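Transcriptional regulator ComR (PDB 6HU8) regulates competence in Streptococcus vestibularis as a pheromone-responsive transcription factor of the RNPP family, probably binding DNA through its helix-turn-helix domain. Local coordinates at residues A[3-11]-A[65-73]; A[39-48]-A[112-120]. One frame throughout, in Å; residues are numbered along the deposited sequence.

Contact 1 lies within the N-terminal helix-turn-helix part and contact 2 at its junction with the tetratricopeptide region; their centres are 11 Å apart and their segments alternate along the sequence. Contact 1 is partly buried and local: helix 3-17 meets the end of helix 63-67 and the loop after it. Contact 2 is buried and joins different domains, pairing the end of helix 34-41 and its following loop with the start of helix 117-131 and the residues before it. Each uses a serine-assisted arginine-carboxylate pair, but R10 of contact 1 gives two nitrogens to one oxygen of D70, whereas R39 of contact 2 serves both oxygens of E117. They touch where K4 CB lies 3.3 Å from G43 O.

Contact 1: residues A[3-11]-A[65-73]; sequences IKDSIGLRI and DLLDHDRIE
I3 opens the contact, laying CG2 against the carbonyl of R71 (3.8 Å to R71 O), while CG1 lies near D70 OD1, the two side chains running oppositely past each other. One turn on, S6 OG donates to D70 OD2 at 2.5 Å from above the carboxylate plane. I7 supplies the apolar part: with CG1 beside the backbone N (chi1 -69°) and the chain extended, CD1 reaches L67 CD2 at 3.6 Å, and the same methyl meets I72 CG2. R10 grips D70 end-on, NH1 at 2.7 Å and NH2 at 2.6 Å from D70 OD2, which lies in the guanidinium plane. Both bonds bend (136° and 143°), as expected when two nitrogens share one oxygen; with S6, three donors converge on it, which would favour a charged D70. Water 1 joins R10 NE to D68 OD2, and L67 O and D68 CB lie over one guanidinium face. A type II' turn, L67 to D70, reverses the loop. I11 CG1 meets L66 CD1 at 4.2 Å. I11 and L66 both pack on I55 of helix 49-59, L67 and I72 on L52, and I11 also on helix 34-41, placing the contact against two further helices of the helix-turn-helix domain.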
loop_
_atom_site.group_PDB
_atom_site.type_symbol
_atom_site.label_atom_id
_atom_site.label_comp_id
_atom_site.label_asym_id
_atom_site.label_seq_id
_atom_site.Cartn_x
_atom_site.Cartn_y
_atom_site.Cartn_z
ATOM N N ILE A 3 -15.105 -14.538 -19.250
ATOM C CA ILE A 3 -15.397 -15.023 -17.908
ATOM C C ILE A 3 -16.007 -13.887 -17.052
ATOM O O ILE A 3 -16.964 -14.107 -16.301
ATOM C CB ILE A 3 -14.124 -15.570 -17.257
ATOM C CG1 ILE A 3 -13.707 -16.876 -17.939
ATOM C CG2 ILE A 3 -14.304 -15.774 -15.756
ATOM C CD1 ILE A 3 -12.316 -17.325 -17.559
ATOM N N LYS A 4 -15.467 -12.679 -17.183
ATOM C CA LYS A 4 -16.011 -11.526 -16.458
ATOM C C LYS A 4 -17.482 -11.247 -16.852
ATOM O O LYS A 4 -18.330 -11.010 -15.979
ATOM C CB LYS A 4 -15.143 -10.280 -16.697
ATOM C CG LYS A 4 -13.826 -10.292 -15.939
ATOM C CD LYS A 4 -13.089 -8.942 -16.042
ATOM C CE LYS A 4 -12.072 -8.927 -17.178
ATOM N NZ LYS A 4 -12.660 -8.300 -18.401
ATOM N N ASP A 5 -17.779 -11.284 -18.153
ATOM C CA ASP A 5 -19.148 -11.096 -18.648
ATOM C C ASP A 5 -20.092 -12.143 -18.078
ATOM O O ASP A 5 -21.183 -11.813 -17.625
ATOM C CB ASP A 5 -19.214 -11.169 -20.176
ATOM C CG ASP A 5 -18.517 -10.005 -20.864
ATOM O OD1 ASP A 5 -18.389 -8.917 -20.258
ATOM O OD2 ASP A 5 -18.102 -10.191 -22.030
ATOM N N SER A 6 -19.679 -13.413 -18.107
ATOM C CA SER A 6 -20.597 -14.490 -17.731
ATOM C C SER A 6 -20.853 -14.483 -16.231
ATOM O O SER A 6 -22.000 -14.595 -15.785
ATOM C CB SER A 6 -20.065 -15.858 -18.183
ATOM O OG SER A 6 -18.784 -16.095 -17.622
ATOM N N ILE A 7 -19.788 -14.348 -15.450
ATOM C CA ILE A 7 -19.929 -14.239 -14.001
ATOM C C ILE A 7 -20.760 -12.999 -13.615
ATOM O O ILE A 7 -21.713 -13.114 -12.850
ATOM C CB ILE A 7 -18.543 -14.199 -13.306
ATOM C CG1 ILE A 7 -17.860 -15.564 -13.447
ATOM C CG2 ILE A 7 -18.683 -13.839 -11.837
ATOM C CD1 ILE A 7 -16.442 -15.595 -12.930
ATOM N N GLY A 8 -20.407 -11.830 -14.140
ATOM C CA GLY A 8 -21.210 -10.632 -13.907
ATOM C C GLY A 8 -22.705 -10.822 -14.196
ATOM O O GLY A 8 -23.571 -10.424 -13.413
ATOM N N LEU A 9 -23.032 -11.448 -15.319
ATOM C CA LEU A 9 -24.440 -11.638 -15.671
ATOM C C LEU A 9 -25.131 -12.647 -14.747
ATOM O O LEU A 9 -26.304 -12.498 -14.442
ATOM C CB LEU A 9 -24.570 -12.079 -17.127
ATOM C CG LEU A 9 -25.976 -12.376 -17.637
ATOM C CD1 LEU A 9 -26.842 -11.094 -17.713
ATOM C CD2 LEU A 9 -25.884 -13.085 -18.983
ATOM N N ARG A 10 -24.409 -13.659 -14.278
ATOM C CA ARG A 10 -25.008 -14.606 -13.331
ATOM C C ARG A 10 -25.348 -13.931 -12.016
ATOM O O ARG A 10 -26.404 -14.166 -11.434
ATOM C CB ARG A 10 -24.076 -15.788 -13.075
ATOM C CG ARG A 10 -24.272 -16.911 -14.061
ATOM C CD ARG A 10 -23.347 -18.063 -13.771
ATOM N NE ARG A 10 -22.799 -18.621 -15.006
ATOM C CZ ARG A 10 -21.538 -18.471 -15.409
ATOM N NH1 ARG A 10 -21.147 -19.024 -16.552
ATOM N NH2 ARG A 10 -20.659 -17.787 -14.670
ATOM N N ILE A 11 -24.436 -13.090 -11.549
ATOM C CA ILE A 11 -24.661 -12.333 -10.336
ATOM C C ILE A 11 -25.846 -11.394 -10.510
ATOM O O ILE A 11 -26.741 -11.330 -9.656
ATOM C CB ILE A 11 -23.411 -11.527 -9.952
ATOM C CG1 ILE A 11 -22.300 -12.472 -9.461
ATOM C CG2 ILE A 11 -23.755 -10.497 -8.898
ATOM C CD1 ILE A 11 -20.922 -11.796 -9.347
ATOM N N ASP A 65 -22.193 -21.934 -7.138
ATOM C CA ASP A 65 -23.456 -21.640 -7.844
ATOM C C ASP A 65 -23.293 -20.470 -8.801
ATOM O O ASP A 65 -23.713 -20.529 -9.950
ATOM C CB ASP A 65 -24.600 -21.297 -6.871
ATOM C CG ASP A 65 -24.971 -22.451 -5.948
ATOM O OD1 ASP A 65 -24.501 -23.585 -6.192
ATOM O OD2 ASP A 65 -25.749 -22.213 -4.979
ATOM N N LEU A 66 -22.703 -19.387 -8.309
ATOM C CA LEU A 66 -22.597 -18.162 -9.088
ATOM C C LEU A 66 -21.599 -18.321 -10.223
ATOM O O LEU A 66 -21.637 -17.591 -11.214
ATOM C CB LEU A 66 -22.174 -16.994 -8.197
ATOM C CG LEU A 66 -23.218 -16.466 -7.223
ATOM C CD1 LEU A 66 -22.629 -15.326 -6.427
ATOM C CD2 LEU A 66 -24.491 -16.031 -7.954
ATOM N N LEU A 67 -20.675 -19.255 -10.069
ATOM C CA LEU A 67 -19.631 -19.409 -11.070
ATOM C C LEU A 67 -20.042 -20.339 -12.208
ATOM O O LEU A 67 -19.521 -20.210 -13.314
ATOM C CB LEU A 67 -18.343 -19.930 -10.434
ATOM C CG LEU A 67 -17.637 -19.021 -9.435
ATOM C CD1 LEU A 67 -16.493 -19.796 -8.762
ATOM C CD2 LEU A 67 -17.134 -17.782 -10.158
ATOM N N ASP A 68 -20.977 -21.254 -11.939
ATOM C CA ASP A 68 -21.227 -22.390 -12.839
ATOM C C ASP A 68 -19.896 -23.090 -13.086
ATOM O O ASP A 68 -19.300 -23.645 -12.153
ATOM C CB ASP A 68 -21.868 -21.943 -14.149
ATOM C CG ASP A 68 -22.924 -22.919 -14.651
ATOM O OD1 ASP A 68 -22.769 -24.133 -14.419
ATOM O OD2 ASP A 68 -23.902 -22.465 -15.281
ATOM N N HIS A 69 -19.385 -23.034 -14.311
ATOM C CA HIS A 69 -18.090 -23.668 -14.573
ATOM C C HIS A 69 -16.933 -22.668 -14.584
ATOM O O HIS A 69 -15.764 -23.074 -14.615
ATOM C CB HIS A 69 -18.122 -24.432 -15.899
ATOM C CG HIS A 69 -19.247 -25.418 -15.999
ATOM N ND1 HIS A 69 -19.765 -25.833 -17.209
ATOM C CD2 HIS A 69 -19.955 -26.065 -15.043
ATOM C CE1 HIS A 69 -20.747 -26.694 -16.993
ATOM N NE2 HIS A 69 -20.881 -26.851 -15.686
ATOM N N ASP A 70 -17.254 -21.373 -14.567
ATOM C CA ASP A 70 -16.232 -20.316 -14.566
ATOM C C ASP A 70 -15.424 -20.342 -13.279
ATOM O O ASP A 70 -15.901 -20.835 -12.259
ATOM C CB ASP A 70 -16.869 -18.927 -14.738
ATOM C CG ASP A 70 -17.505 -18.735 -16.099
ATOM O OD1 ASP A 70 -16.875 -19.130 -17.101
ATOM O OD2 ASP A 70 -18.624 -18.171 -16.166
ATOM N N ARG A 71 -14.208 -19.800 -13.322
ATOM C CA ARG A 71 -13.349 -19.738 -12.135
ATOM C C ARG A 71 -12.826 -18.332 -11.878
ATOM O O ARG A 71 -12.790 -17.505 -12.787
ATOM C CB ARG A 71 -12.177 -20.703 -12.283
ATOM C CG ARG A 71 -12.604 -22.101 -12.675
ATOM C CD ARG A 71 -11.530 -22.808 -13.469
ATOM N NE ARG A 71 -10.384 -23.159 -12.638
ATOM C CZ ARG A 71 -9.124 -23.152 -13.062
ATOM N NH1 ARG A 71 -8.843 -22.804 -14.314
ATOM N NH2 ARG A 71 -8.141 -23.491 -12.236
ATOM N N ILE A 72 -12.434 -18.065 -10.633
ATOM C CA ILE A 72 -11.792 -16.802 -10.268
ATOM C C ILE A 72 -10.450 -17.029 -9.591
ATOM O O ILE A 72 -9.868 -16.095 -9.033
ATOM C CB ILE A 72 -12.647 -15.964 -9.315
ATOM C CG1 ILE A 72 -13.008 -16.791 -8.081
ATOM C CG2 ILE A 72 -13.878 -15.441 -10.031
ATOM C CD1 ILE A 72 -13.579 -15.974 -6.952
ATOM N N GLU A 73 -9.955 -18.263 -9.621
ATOM C CA GLU A 73 -8.726 -18.547 -8.901
ATOM C C GLU A 73 -7.479 -18.103 -9.670
ATOM O O GLU A 73 -7.432 -18.095 -10.908
ATOM C CB GLU A 73 -8.635 -20.034 -8.549
ATOM C CG GLU A 73 -8.253 -20.937 -9.689
ATOM C CD GLU A 73 -8.347 -22.390 -9.283
ATOM O OE1 GLU A 73 -9.219 -22.706 -8.445
ATOM O OE2 GLU A 73 -7.554 -23.211 -9.790
HETATM O O HOH W 1 -24.644 -20.023 -16.668
#

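Contact 2: residues A[39-48]-A[112-120]; sequences RIEKGESLPS and FDILPEEEL
L46 and P116 bring the two backbones to a CA-CA distance of 4.6 Å, L46 O approaching P116 CA in a CA-H...O contact, while water 3 links L46 N to L115 O. Beside this close approach, R39 and E117 form a side-on salt bridge: NE lies 2.6 Å from E117 OE1 (167°) and NH2 lies 2.8 Å from E117 OE2 (156°). The guanidinium and carboxylate planes are 50° apart, so the nitrogens meet the oxygens from above the carboxylate plane. E117 gets there on an extended chain, CG anti to the backbone N. S45 OG donates to E117 OE1 at 2.9 Å from the face opposite R39 NE; with NH2 on OE2, three donors hold both oxygens and should fix the buried carboxylate's rotation. L46 turns CD2 onto I114 O (3.4 Å), a buried carbonyl without a polar partner. S48 packs CB on P116 CB at 3.6 Å and gives OG to E118 OE2 in a very short 2.5 Å bond; water 2 ties E118 OE1 to L46 O and S48 N. S48 is also the N-cap of helix 49-59, as P116 is of helix 117-131. The helix-turn-helix domain is thus docked on the tetratricopeptide domain, where I144 of helix 139-152 touches R39 and E117.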
loop_
_atom_site.group_PDB
_atom_site.type_symbol
_atom_site.label_atom_id
_atom_site.label_comp_id
_atom_site.label_asym_id
_atom_site.label_seq_id
_atom_site.Cartn_x
_atom_site.Cartn_y
_atom_site.Cartn_z
ATOM N N ARG A 39 -19.336 -2.674 -11.740
ATOM C CA ARG A 39 -18.249 -3.039 -12.639
ATOM C C ARG A 39 -18.218 -4.558 -12.837
ATOM O O ARG A 39 -17.898 -5.051 -13.926
ATOM C CB ARG A 39 -16.894 -2.534 -12.101
ATOM C CG ARG A 39 -16.690 -1.028 -12.288
ATOM C CD ARG A 39 -15.273 -0.576 -11.956
ATOM N NE ARG A 39 -14.926 -0.757 -10.549
ATOM C CZ ARG A 39 -15.121 0.166 -9.612
ATOM N NH1 ARG A 39 -15.679 1.334 -9.936
ATOM N NH2 ARG A 39 -14.779 -0.080 -8.355
ATOM N N ILE A 40 -18.563 -5.297 -11.787
ATOM C CA ILE A 40 -18.631 -6.762 -11.893
ATOM C C ILE A 40 -19.783 -7.161 -12.812
ATOM O O ILE A 40 -19.587 -7.915 -13.770
ATOM C CB ILE A 40 -18.799 -7.426 -10.498
ATOM C CG1 ILE A 40 -17.520 -7.261 -9.666
ATOM C CG2 ILE A 40 -19.218 -8.907 -10.628
ATOM C CD1 ILE A 40 -17.684 -7.678 -8.214
ATOM N N GLU A 41 -20.982 -6.627 -12.548
ATOM C CA GLU A 41 -22.155 -6.992 -13.343
ATOM C C GLU A 41 -22.021 -6.577 -14.804
ATOM O O GLU A 41 -22.631 -7.195 -15.672
ATOM C CB GLU A 41 -23.434 -6.383 -12.750
ATOM C CG GLU A 41 -23.799 -6.984 -11.372
ATOM C CD GLU A 41 -25.150 -6.515 -10.831
ATOM O OE1 GLU A 41 -25.724 -5.556 -11.385
ATOM O OE2 GLU A 41 -25.642 -7.106 -9.844
ATOM N N LYS A 42 -21.210 -5.559 -15.086
ATOM C CA LYS A 42 -21.035 -5.099 -16.466
ATOM C C LYS A 42 -19.897 -5.834 -17.173
ATOM O O LYS A 42 -19.618 -5.557 -18.332
ATOM C CB LYS A 42 -20.756 -3.594 -16.512
ATOM C CG LYS A 42 -21.975 -2.696 -16.369
ATOM C CD LYS A 42 -21.554 -1.235 -16.315
ATOM C CE LYS A 42 -22.693 -0.300 -16.678
ATOM N NZ LYS A 42 -24.012 -0.760 -16.148
ATOM N N GLY A 43 -19.226 -6.743 -16.471
ATOM C CA GLY A 43 -18.113 -7.483 -17.054
ATOM C C GLY A 43 -16.795 -6.715 -17.029
ATOM O O GLY A 43 -15.801 -7.175 -17.583
ATOM N N GLU A 44 -16.768 -5.554 -16.377
ATOM C CA GLU A 44 -15.547 -4.734 -16.339
ATOM C C GLU A 44 -14.490 -5.251 -15.379
ATOM O O GLU A 44 -13.285 -5.083 -15.598
ATOM C CB GLU A 44 -15.895 -3.284 -15.984
ATOM C CG GLU A 44 -16.733 -2.628 -17.061
ATOM C CD GLU A 44 -17.268 -1.281 -16.643
ATOM O OE1 GLU A 44 -16.570 -0.588 -15.877
ATOM O OE2 GLU A 44 -18.392 -0.926 -17.070
ATOM N N SER A 45 -14.906 -5.873 -14.289
ATOM C CA SER A 45 -13.889 -6.488 -13.455
ATOM C C SER A 45 -14.352 -7.821 -12.909
ATOM O O SER A 45 -15.551 -8.129 -12.880
ATOM C CB SER A 45 -13.473 -5.559 -12.311
ATOM O OG SER A 45 -14.592 -4.999 -11.673
ATOM N N LEU A 46 -13.366 -8.601 -12.485
ATOM C CA LEU A 46 -13.572 -9.930 -11.955
ATOM C C LEU A 46 -13.734 -9.813 -10.454
ATOM O O LEU A 46 -12.984 -9.077 -9.814
ATOM C CB LEU A 46 -12.368 -10.822 -12.298
ATOM C CG LEU A 46 -12.439 -12.314 -11.979
ATOM C CD1 LEU A 46 -13.472 -12.985 -12.863
ATOM C CD2 LEU A 46 -11.060 -12.989 -12.146
ATOM N N PRO A 47 -14.692 -10.549 -9.868
ATOM C CA PRO A 47 -14.723 -10.517 -8.402
ATOM C C PRO A 47 -13.559 -11.276 -7.775
ATOM O O PRO A 47 -13.171 -12.366 -8.253
ATOM C CB PRO A 47 -16.043 -11.195 -8.057
ATOM C CG PRO A 47 -16.360 -12.044 -9.230
ATOM C CD PRO A 47 -15.738 -11.410 -10.438
ATOM N N SER A 48 -12.999 -10.694 -6.717
ATOM C CA SER A 48 -12.030 -11.389 -5.881
ATOM C C SER A 48 -12.803 -12.402 -5.063
ATOM O O SER A 48 -14.049 -12.366 -5.031
ATOM C CB SER A 48 -11.262 -10.411 -4.972
ATOM O OG SER A 48 -12.137 -9.725 -4.081
ATOM N N PHE A 112 -3.103 -10.159 -16.314
ATOM C CA PHE A 112 -4.125 -9.119 -16.179
ATOM C C PHE A 112 -5.554 -9.634 -16.389
ATOM O O PHE A 112 -6.517 -9.056 -15.867
ATOM C CB PHE A 112 -3.859 -7.978 -17.167
ATOM C CG PHE A 112 -4.319 -8.279 -18.565
ATOM C CD1 PHE A 112 -3.494 -8.969 -19.443
ATOM C CD2 PHE A 112 -5.574 -7.884 -18.996
ATOM C CE1 PHE A 112 -3.920 -9.263 -20.720
ATOM C CE2 PHE A 112 -6.011 -8.169 -20.276
ATOM C CZ PHE A 112 -5.183 -8.858 -21.142
ATOM N N ASP A 113 -5.698 -10.712 -17.163
ATOM C CA ASP A 113 -7.034 -11.162 -17.551
ATOM C C ASP A 113 -7.653 -12.136 -16.545
ATOM O O ASP A 113 -8.815 -12.511 -16.681
ATOM C CB ASP A 113 -7.025 -11.809 -18.956
ATOM C CG ASP A 113 -8.421 -11.795 -19.610
ATOM O OD1 ASP A 113 -9.178 -10.830 -19.366
ATOM O OD2 ASP A 113 -8.779 -12.745 -20.349
ATOM N N ILE A 114 -6.905 -12.533 -15.520
ATOM C CA ILE A 114 -7.509 -13.392 -14.509
ATOM C C ILE A 114 -7.428 -12.767 -13.121
ATOM O O ILE A 114 -7.649 -13.459 -12.122
ATOM C CB ILE A 114 -6.854 -14.814 -14.490
ATOM C CG1 ILE A 114 -5.327 -14.727 -14.444
ATOM C CG2 ILE A 114 -7.271 -15.605 -15.731
ATOM C CD1 ILE A 114 -4.732 -14.465 -13.072
ATOM N N LEU A 115 -7.103 -11.474 -13.058
ATOM C CA LEU A 115 -6.926 -10.782 -11.778
ATOM C C LEU A 115 -8.165 -9.964 -11.402
ATOM O O LEU A 115 -8.784 -9.328 -12.262
ATOM C CB LEU A 115 -5.689 -9.856 -11.803
ATOM C CG LEU A 115 -4.313 -10.536 -11.860
ATOM C CD1 LEU A 115 -3.160 -9.533 -12.042
ATOM C CD2 LEU A 115 -4.063 -11.404 -10.630
ATOM N N PRO A 116 -8.546 -10.006 -10.115
ATOM C CA PRO A 116 -9.635 -9.143 -9.650
ATOM C C PRO A 116 -9.174 -7.693 -9.526
ATOM O O PRO A 116 -7.985 -7.384 -9.619
ATOM C CB PRO A 116 -9.980 -9.716 -8.273
ATOM C CG PRO A 116 -8.690 -10.274 -7.783
ATOM C CD PRO A 116 -7.992 -10.828 -9.023
ATOM N N GLU A 117 -10.135 -6.814 -9.287
ATOM C CA GLU A 117 -9.903 -5.382 -9.237
ATOM C C GLU A 117 -8.819 -4.980 -8.241
ATOM O O GLU A 117 -7.997 -4.110 -8.533
ATOM C CB GLU A 117 -11.211 -4.691 -8.892
ATOM C CG GLU A 117 -11.310 -3.257 -9.275
ATOM C CD GLU A 117 -12.740 -2.763 -9.082
ATOM O OE1 GLU A 117 -13.570 -2.906 -10.016
ATOM O OE2 GLU A 117 -13.027 -2.255 -7.977
ATOM N N GLU A 118 -8.828 -5.598 -7.067
ATOM C CA GLU A 118 -7.892 -5.205 -6.015
ATOM C C GLU A 118 -6.443 -5.538 -6.349
ATOM O O GLU A 118 -5.531 -4.817 -5.959
ATOM C CB GLU A 118 -8.251 -5.876 -4.694
ATOM C CG GLU A 118 -9.675 -5.680 -4.274
ATOM C CD GLU A 118 -10.588 -6.818 -4.727
ATOM O OE1 GLU A 118 -10.766 -7.008 -5.960
ATOM O OE2 GLU A 118 -11.126 -7.504 -3.824
ATOM N N GLU A 119 -6.226 -6.663 -7.026
ATOM C CA GLU A 119 -4.885 -7.021 -7.444
ATOM C C GLU A 119 -4.408 -6.066 -8.528
ATOM O O GLU A 119 -3.257 -5.602 -8.504
ATOM C CB GLU A 119 -4.833 -8.470 -7.942
ATOM C CG GLU A 119 -5.036 -9.512 -6.831
ATOM C CD GLU A 119 -3.952 -9.460 -5.749
ATOM O OE1 GLU A 119 -2.759 -9.233 -6.082
ATOM O OE2 GLU A 119 -4.286 -9.653 -4.557
ATOM N N LEU A 120 -5.301 -5.768 -9.465
ATOM C CA LEU A 120 -4.982 -4.876 -10.566
ATOM C C LEU A 120 -4.649 -3.495 -10.048
ATOM O O LEU A 120 -3.742 -2.855 -10.570
ATOM C CB LEU A 120 -6.150 -4.792 -11.551
ATOM C CG LEU A 120 -6.311 -6.026 -12.449
ATOM C CD1 LEU A 120 -7.628 -5.982 -13.231
ATOM C CD2 LEU A 120 -5.121 -6.110 -13.392
HETATM O O HOH W 2 -13.360 -7.751 -6.832
HETATM O O HOH W 3 -10.851 -7.513 -12.522
#